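Side-chain contact in RNA polymerase sigma factor SIGMA-28 (FliA) (Aquifex aeolicus, PDB 1RP3), which probably directs RNA polymerase to flagellar promoters as a DNA-binding sigma factor, and is held inactive here by the anti-sigma factor FlgM: residues I196-Y201 with K211-S216. Numbering follows the deposited sequence.
Sequences IQLIFY and KILETS
One methyl group makes both of the closest approaches: CD1 of L198 sits between two neighbouring side chains, 4.2 Å from CG2 of I212 and equally 4.2 Å from CD2 of L213. The L198 side chain reaches this position extended, its CG anti to the carbonyl carbon (chi1 -73°) and CD1 anti to CA. L198 meets I212 tip to tip, approaching the short branch of the isoleucine most closely, with CD1 of the longer branch only slightly farther, whereas L213 comes across it at a slant with one of its two end methyls. The backbones stay well apart, with the CA atoms of L198 and I212 separated by 9.1 Å. I212 and L213, consecutive residues, both direct their CB toward L198. Just beyond them E214, with positive phi, is the C' residue of a Schellman motif, and S216 then N-caps helix 217-236. L213 also lies against R191, L194 and V195 of helix 190-201, and V209 touches L198 from helix 206-212. These helices belong to sigma region 4, a helix-turn-helix family domain. FlgM packs on the same cluster, with its L63 against L198 and its I67 against I212. With no hydrogen bond or charge across it, the contact is loose apolar packing in which nothing fixes a direction; it contributes dispersion and the exclusion of water from L198 and I212, both buried.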
loop_
_atom_site.group_PDB
_atom_site.type_symbol
_atom_site.label_atom_id
_atom_site.label_comp_id
_atom_site.label_asym_id
_atom_site.label_seq_id
_atom_site.Cartn_x
_atom_site.Cartn_y
_atom_site.Cartn_z
ATOM N N ILE A 196 1.107 3.049 14.107
ATOM C CA ILE A 196 0.962 1.980 13.133
ATOM C C ILE A 196 -0.493 1.552 13.011
ATOM O O ILE A 196 -0.988 1.337 11.904
ATOM C CB ILE A 196 1.833 0.758 13.481
ATOM C CG1 ILE A 196 3.312 1.100 13.319
ATOM C CG2 ILE A 196 1.504 -0.405 12.564
ATOM C CD1 ILE A 196 3.700 1.508 11.907
ATOM N N GLN A 197 -1.194 1.482 14.139
ATOM C CA GLN A 197 -2.589 1.070 14.106
ATOM C C GLN A 197 -3.446 2.097 13.372
ATOM O O GLN A 197 -4.281 1.730 12.536
ATOM C CB GLN A 197 -3.130 0.821 15.520
ATOM C CG GLN A 197 -4.563 0.281 15.540
ATOM C CD GLN A 197 -5.034 -0.148 16.934
ATOM O OE1 GLN A 197 -4.400 -0.976 17.604
ATOM N NE2 GLN A 197 -6.169 0.389 17.356
ATOM N N LEU A 198 -3.232 3.381 13.657
ATOM C CA LEU A 198 -4.018 4.423 13.004
ATOM C C LEU A 198 -3.759 4.472 11.503
ATOM O O LEU A 198 -4.661 4.772 10.713
ATOM C CB LEU A 198 -3.741 5.793 13.628
ATOM C CG LEU A 198 -4.299 6.110 15.024
ATOM C CD1 LEU A 198 -3.896 7.513 15.411
ATOM C CD2 LEU A 198 -5.803 5.983 15.069
ATOM N N ILE A 199 -2.532 4.141 11.113
ATOM C CA ILE A 199 -2.154 4.170 9.712
ATOM C C ILE A 199 -2.598 2.965 8.901
ATOM O O ILE A 199 -3.189 3.124 7.837
ATOM C CB ILE A 199 -0.628 4.379 9.551
ATOM C CG1 ILE A 199 -0.295 5.850 9.818
ATOM C CG2 ILE A 199 -0.169 3.969 8.152
ATOM C CD1 ILE A 199 1.131 6.248 9.548
ATOM N N PHE A 200 -2.364 1.769 9.433
ATOM C CA PHE A 200 -2.691 0.544 8.719
ATOM C C PHE A 200 -3.994 -0.137 9.069
ATOM O O PHE A 200 -4.616 -0.747 8.204
ATOM C CB PHE A 200 -1.546 -0.463 8.846
ATOM C CG PHE A 200 -0.265 -0.005 8.216
ATOM C CD1 PHE A 200 0.657 0.717 8.949
ATOM C CD2 PHE A 200 0.043 -0.349 6.904
ATOM C CE1 PHE A 200 1.877 1.096 8.387
ATOM C CE2 PHE A 200 1.263 0.026 6.329
ATOM C CZ PHE A 200 2.183 0.746 7.078
ATOM N N TYR A 201 -4.379 -0.103 10.340
ATOM C CA TYR A 201 -5.627 -0.732 10.736
ATOM C C TYR A 201 -6.782 0.232 10.474
ATOM O O TYR A 201 -7.841 -0.182 10.019
ATOM C CB TYR A 201 -5.585 -1.177 12.199
ATOM C CG TYR A 201 -6.892 -1.761 12.692
ATOM C CD1 TYR A 201 -7.298 -3.034 12.297
ATOM C CD2 TYR A 201 -7.733 -1.028 13.533
ATOM C CE1 TYR A 201 -8.513 -3.565 12.725
ATOM C CE2 TYR A 201 -8.946 -1.542 13.969
ATOM C CZ TYR A 201 -9.334 -2.811 13.562
ATOM O OH TYR A 201 -10.544 -3.313 13.992
ATOM N N LYS A 211 -3.403 15.087 12.794
ATOM C CA LYS A 211 -4.523 15.836 13.352
ATOM C C LYS A 211 -5.080 15.132 14.589
ATOM O O LYS A 211 -5.387 15.774 15.596
ATOM C CB LYS A 211 -5.613 16.016 12.289
ATOM C CG LYS A 211 -5.157 16.855 11.094
ATOM C CD LYS A 211 -5.985 16.624 9.828
ATOM C CE LYS A 211 -7.431 17.091 9.957
ATOM N NZ LYS A 211 -8.162 16.889 8.668
ATOM N N ILE A 212 -5.162 13.808 14.522
ATOM C CA ILE A 212 -5.669 13.012 15.631
ATOM C C ILE A 212 -4.744 13.125 16.838
ATOM O O ILE A 212 -5.199 13.420 17.940
ATOM C CB ILE A 212 -5.835 11.515 15.229
ATOM C CG1 ILE A 212 -6.800 11.390 14.054
ATOM C CG2 ILE A 212 -6.385 10.709 16.378
ATOM C CD1 ILE A 212 -6.881 10.002 13.488
ATOM N N LEU A 213 -3.447 12.907 16.634
ATOM C CA LEU A 213 -2.489 12.973 17.740
ATOM C C LEU A 213 -2.055 14.389 18.149
ATOM O O LEU A 213 -1.250 14.563 19.079
ATOM C CB LEU A 213 -1.276 12.082 17.459
ATOM C CG LEU A 213 -1.626 10.605 17.237
ATOM C CD1 LEU A 213 -0.354 9.777 17.097
ATOM C CD2 LEU A 213 -2.476 10.084 18.393
ATOM N N GLU A 214 -2.626 15.390 17.478
ATOM C CA GLU A 214 -2.338 16.797 17.745
ATOM C C GLU A 214 -0.853 17.151 17.642
ATOM O O GLU A 214 -0.343 17.947 18.431
ATOM C CB GLU A 214 -2.892 17.199 19.112
ATOM N N THR A 215 -0.160 16.556 16.675
ATOM C CA THR A 215 1.256 16.835 16.478
ATOM C C THR A 215 1.517 17.206 15.017
ATOM O O THR A 215 0.573 17.482 14.267
ATOM C CB THR A 215 2.122 15.623 16.883
ATOM O OG1 THR A 215 3.514 15.986 16.860
ATOM C CG2 THR A 215 1.878 14.461 15.931
ATOM N N SER A 216 2.794 17.234 14.628
ATOM C CA SER A 216 3.197 17.557 13.256
ATOM C C SER A 216 3.265 16.305 12.379
ATOM O O SER A 216 3.311 15.184 12.883
ATOM C CB SER A 216 4.581 18.197 13.249
ATOM O OG SER A 216 5.559 17.233 13.608
#